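Local atomic coordinates of acyl-coenzyme A oxidase 1 (Yarrowia lipolytica, PDB entry 5Y9D), a protein that oxidises saturated acyl-CoAs with FAD and molecular oxygen, yielding trans-2-enoyl-CoAs and hydrogen peroxide in peroxisomal fatty acid beta-oxidation. Residues D662-V665 / Y666-Y669; Q639-G642 / L643-F647. All coordinates share one frame; numbering follows the deposited sequence.

In the fold
Contact 2 comes first along the chain, within the short helix 640-646; contact 1 follows after helix 651-654 and marks the start of helix 665-676. Their centres lie about 18 Å apart and their nearest atoms about 8 Å apart, without touching, both within the C-terminal acyl-CoA oxidase region of the chain. Each packs against helix 28-38, Ile641 and Asp645 in contact 2 and Asn664 and Tyr666 in contact 1, so the N-terminal part of the chain joins them. Contact 2 is buried inside the subunit, whereas contact 1 lies further from the chain centre, where Tyr669 meets the second subunit and the side chain of Tyr666 is about 7 Å from a bound FAD.

Contact 1. Residues D662-V665 / Y666-Y669; sequences DGNV and YEKY
Asp662 OD1 is gripped by two groups: Lys668 NZ reaches it in a long salt bridge of 3.5 Å, and the backbone N of Asn664 donates to it over 3.1 Å. A chi1 of 72° sets Asp662 CG between its backbone N and carbonyl carbon and brings OD1 round to Asn664 N, which lies above the carboxylate plane, 53° out of it. Lys668, extended beyond CG, comes from the opposite direction to Asp662, laying CB and CG alongside Asn664 O. Lys668 N bonds to Asn664 O at 3.1 Å, and the bond one residue on, from Tyr669 N to Val665 O, measures 2.9 Å. Asn664 ND2 makes a weak bond of 3.2 Å to Glu667 OE1, the amide and carboxylate planes 71° apart. An alanine in place of Asp662 would probably leave the Asn664 N-H without this acceptor and Lys668 NZ with a long, weak ion pair to Asp651. Tyr666 OH bonds to Arg337, a residue of the FAD pocket, and Tyr669 OH to Trp205 of the second subunit. Asp662 thus forms an Asx turn leading into helix 665-676, with Asn664 at the N-cap position, though its side chain makes no capping bond, and at the centre of an inverse gamma turn.

Contact 2. Residues Q639-G642 / L643-F647; sequences QVIG and LTDAF
With chi1 of 47°, Thr644 holds OG1 between its own backbone N and carbonyl carbon, turned back over the preceding helical turn to Val640 O. Asp645, whose CG lies anti to its carbonyl carbon (chi1 -86°), likewise leans back toward Ile641. The hydroxyl of Thr644 donates to Val640 O, although the modelled separation of OG1 and that oxygen, 2.4 Å, is implausibly short and its exact value doubtful. Val640 O also accepts Thr644 N at 3.0 Å, the donor tilted 24° from the carbonyl plane, so one residue appears to supply two donors to one oxygen, the hydroxyl less surely than the amide. Gln639, at the N-cap position, offers its O to Leu643 N at 3.2 Å, and the last of these backbone bonds runs from Ala646 N to Gly642 O at 2.8 Å. Leu643 folds its branch over the start of the helix: CG and CD1 lie against Gln639 O, and CD1 comes within 4.2 Å of Gln639 CB. The side chains of Ile641 and Asp645 run at a slant to each other, with Ile641 CG2 beside Asp645 OD2. The buried carboxylate finds its charged partners elsewhere, OD2 in Arg37 and OD1 in Arg332, which probably keep it ionised. Helix 640-646 packs against three longer helices: Ile641 lies on helix 28-38, Thr644 on helix 306-334, and Val640 and Ala646 on helix 355-391, while Phe647 reaches both of the latter two.

Contact 1. Residues D662-V665 / Y666-Y669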
loop_
_atom_site.group_PDB
_atom_site.type_symbol
_atom_site.label_atom_id
_atom_site.label_comp_id
_atom_site.label_asym_id
_atom_site.label_seq_id
_atom_site.Cartn_x
_atom_site.Cartn_y
_atom_site.Cartn_z
ATOM N N ASP A 662 15.452 -6.400 -22.580
ATOM C CA ASP A 662 16.816 -6.862 -22.830
ATOM C C ASP A 662 17.663 -6.862 -21.563
ATOM O O ASP A 662 18.801 -7.348 -21.578
ATOM C CB ASP A 662 17.481 -6.041 -23.946
ATOM C CG ASP A 662 17.840 -4.589 -23.521
ATOM O OD1 ASP A 662 17.504 -4.169 -22.382
ATOM O OD2 ASP A 662 18.477 -3.860 -24.354
ATOM N N GLY A 663 17.126 -6.312 -20.468
ATOM C CA GLY A 663 17.741 -6.508 -19.160
ATOM C C GLY A 663 18.890 -5.575 -18.862
ATOM O O GLY A 663 19.590 -5.742 -17.841
ATOM N N ASN A 664 19.088 -4.564 -19.705
ATOM C CA ASN A 664 20.206 -3.638 -19.499
ATOM C C ASN A 664 19.766 -2.606 -18.487
ATOM O O ASN A 664 19.654 -1.415 -18.754
ATOM C CB ASN A 664 20.653 -3.006 -20.814
ATOM C CG ASN A 664 22.082 -2.485 -20.763
ATOM O OD1 ASN A 664 22.712 -2.393 -19.701
ATOM N ND2 ASN A 664 22.600 -2.129 -21.923
ATOM N N VAL A 665 19.516 -3.116 -17.298
ATOM C CA VAL A 665 18.766 -2.409 -16.266
ATOM C C VAL A 665 19.462 -1.128 -15.840
ATOM O O VAL A 665 18.844 -0.087 -15.703
ATOM C CB VAL A 665 18.606 -3.328 -15.047
ATOM C CG1 VAL A 665 18.042 -2.555 -13.872
ATOM C CG2 VAL A 665 17.716 -4.486 -15.402
ATOM N N TYR A 666 20.762 -1.219 -15.643
ATOM C CA TYR A 666 21.535 -0.165 -15.011
ATOM C C TYR A 666 21.849 0.947 -15.986
ATOM O O TYR A 666 21.762 2.107 -15.648
ATOM C CB TYR A 666 22.818 -0.771 -14.435
ATOM C CG TYR A 666 22.601 -1.743 -13.291
ATOM C CD1 TYR A 666 21.852 -1.375 -12.188
ATOM C CD2 TYR A 666 23.183 -3.017 -13.285
ATOM C CE1 TYR A 666 21.672 -2.238 -11.116
ATOM C CE2 TYR A 666 23.011 -3.890 -12.223
ATOM C CZ TYR A 666 22.255 -3.499 -11.125
ATOM O OH TYR A 666 22.048 -4.335 -10.002
ATOM N N GLU A 667 22.169 0.585 -17.217
ATOM C CA GLU A 667 22.386 1.575 -18.241
ATOM C C GLU A 667 21.114 2.388 -18.445
ATOM O O GLU A 667 21.145 3.632 -18.382
ATOM C CB GLU A 667 22.866 0.941 -19.558
ATOM C CG GLU A 667 23.237 1.990 -20.609
ATOM C CD GLU A 667 24.453 1.602 -21.426
ATOM O OE1 GLU A 667 24.520 0.411 -21.857
ATOM O OE2 GLU A 667 25.355 2.482 -21.612
ATOM N N LYS A 668 19.991 1.690 -18.647
ATOM C CA LYS A 668 18.720 2.369 -18.928
ATOM C C LYS A 668 18.221 3.179 -17.765
ATOM O O LYS A 668 17.715 4.273 -17.968
ATOM C CB LYS A 668 17.658 1.383 -19.402
ATOM C CG LYS A 668 17.985 0.854 -20.789
ATOM C CD LYS A 668 16.939 -0.101 -21.292
ATOM C CE LYS A 668 17.322 -0.628 -22.663
ATOM N NZ LYS A 668 16.102 -1.129 -23.356
ATOM N N TYR A 669 18.416 2.674 -16.552
ATOM C CA TYR A 669 18.016 3.384 -15.333
ATOM C C TYR A 669 18.821 4.652 -15.150
ATOM O O TYR A 669 18.304 5.707 -14.857
ATOM C CB TYR A 669 18.200 2.444 -14.138
ATOM C CG TYR A 669 17.826 2.946 -12.764
ATOM C CD1 TYR A 669 16.862 3.902 -12.555
ATOM C CD2 TYR A 669 18.395 2.363 -11.648
ATOM C CE1 TYR A 669 16.523 4.318 -11.273
ATOM C CE2 TYR A 669 18.062 2.759 -10.365
ATOM C CZ TYR A 669 17.128 3.735 -10.176
ATOM O OH TYR A 669 16.825 4.098 -8.885
#

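Contact 2. Residues Q639-G642 / L643-F647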
loop_
_atom_site.group_PDB
_atom_site.type_symbol
_atom_site.label_atom_id
_atom_site.label_comp_id
_atom_site.label_asym_id
_atom_site.label_seq_id
_atom_site.Cartn_x
_atom_site.Cartn_y
_atom_site.Cartn_z
ATOM N N GLN A 639 11.657 -20.862 -15.568
ATOM C CA GLN A 639 10.979 -20.310 -16.746
ATOM C C GLN A 639 10.401 -18.880 -16.570
ATOM O O GLN A 639 9.578 -18.462 -17.380
ATOM C CB GLN A 639 9.817 -21.231 -17.162
ATOM C CG GLN A 639 10.157 -22.674 -17.547
ATOM C CD GLN A 639 10.905 -22.778 -18.870
ATOM O OE1 GLN A 639 10.334 -22.585 -19.962
ATOM N NE2 GLN A 639 12.200 -23.101 -18.780
ATOM N N VAL A 640 10.808 -18.132 -15.540
ATOM C CA VAL A 640 10.145 -16.868 -15.249
ATOM C C VAL A 640 10.118 -15.907 -16.408
ATOM O O VAL A 640 9.110 -15.163 -16.571
ATOM C CB VAL A 640 10.753 -16.074 -14.092
ATOM C CG1 VAL A 640 10.129 -16.512 -12.794
ATOM C CG2 VAL A 640 12.282 -16.143 -14.056
ATOM N N ILE A 641 11.215 -15.869 -17.148
ATOM C CA ILE A 641 11.356 -14.998 -18.290
ATOM C C ILE A 641 10.362 -15.359 -19.371
ATOM O O ILE A 641 9.823 -14.490 -20.015
ATOM C CB ILE A 641 12.794 -14.971 -18.819
ATOM C CG1 ILE A 641 13.730 -14.441 -17.747
ATOM C CG2 ILE A 641 12.901 -14.071 -20.025
ATOM C CD1 ILE A 641 13.275 -13.136 -17.148
ATOM N N GLY A 642 10.132 -16.644 -19.583
ATOM C CA GLY A 642 9.126 -17.049 -20.533
ATOM C C GLY A 642 7.714 -16.641 -20.178
ATOM O O GLY A 642 7.030 -16.104 -21.008
ATOM N N LEU A 643 7.290 -16.841 -18.940
ATOM C CA LEU A 643 5.936 -16.467 -18.509
ATOM C C LEU A 643 5.639 -14.953 -18.489
ATOM O O LEU A 643 4.578 -14.435 -18.963
ATOM C CB LEU A 643 5.663 -17.126 -17.163
ATOM C CG LEU A 643 6.128 -18.582 -17.188
ATOM C CD1 LEU A 643 6.392 -19.141 -15.809
ATOM C CD2 LEU A 643 5.157 -19.466 -17.942
ATOM N N THR A 644 6.624 -14.238 -17.979
ATOM C CA THR A 644 6.601 -12.803 -18.009
ATOM C C THR A 644 6.646 -12.284 -19.444
ATOM O O THR A 644 5.996 -11.318 -19.761
ATOM C CB THR A 644 7.671 -12.202 -17.081
ATOM O OG1 THR A 644 8.922 -12.847 -17.287
ATOM C CG2 THR A 644 7.280 -12.436 -15.666
ATOM N N ASP A 645 7.424 -12.937 -20.298
ATOM C CA ASP A 645 7.536 -12.576 -21.704
ATOM C C ASP A 645 6.186 -12.800 -22.350
ATOM O O ASP A 645 5.776 -12.099 -23.255
ATOM C CB ASP A 645 8.621 -13.406 -22.396
ATOM C CG ASP A 645 10.013 -12.802 -22.259
ATOM O OD1 ASP A 645 10.146 -11.664 -21.795
ATOM O OD2 ASP A 645 10.986 -13.477 -22.613
ATOM N N ALA A 646 5.535 -13.835 -21.850
ATOM C CA ALA A 646 4.254 -14.363 -22.277
ATOM C C ALA A 646 3.161 -13.350 -22.085
ATOM O O ALA A 646 2.158 -13.392 -22.781
ATOM C CB ALA A 646 3.928 -15.626 -21.514
ATOM N N PHE A 647 3.360 -12.426 -21.154
ATOM C CA PHE A 647 2.398 -11.298 -21.093
ATOM C C PHE A 647 2.237 -10.450 -22.391
ATOM O O PHE A 647 1.158 -9.963 -22.664
ATOM C CB PHE A 647 2.650 -10.403 -19.887
ATOM C CG PHE A 647 2.434 -11.089 -18.592
ATOM C CD1 PHE A 647 1.386 -11.955 -18.441
ATOM C CD2 PHE A 647 3.288 -10.890 -17.539
ATOM C CE1 PHE A 647 1.180 -12.606 -17.256
ATOM C CE2 PHE A 647 3.093 -11.538 -16.351
ATOM C CZ PHE A 647 2.038 -12.398 -16.208
#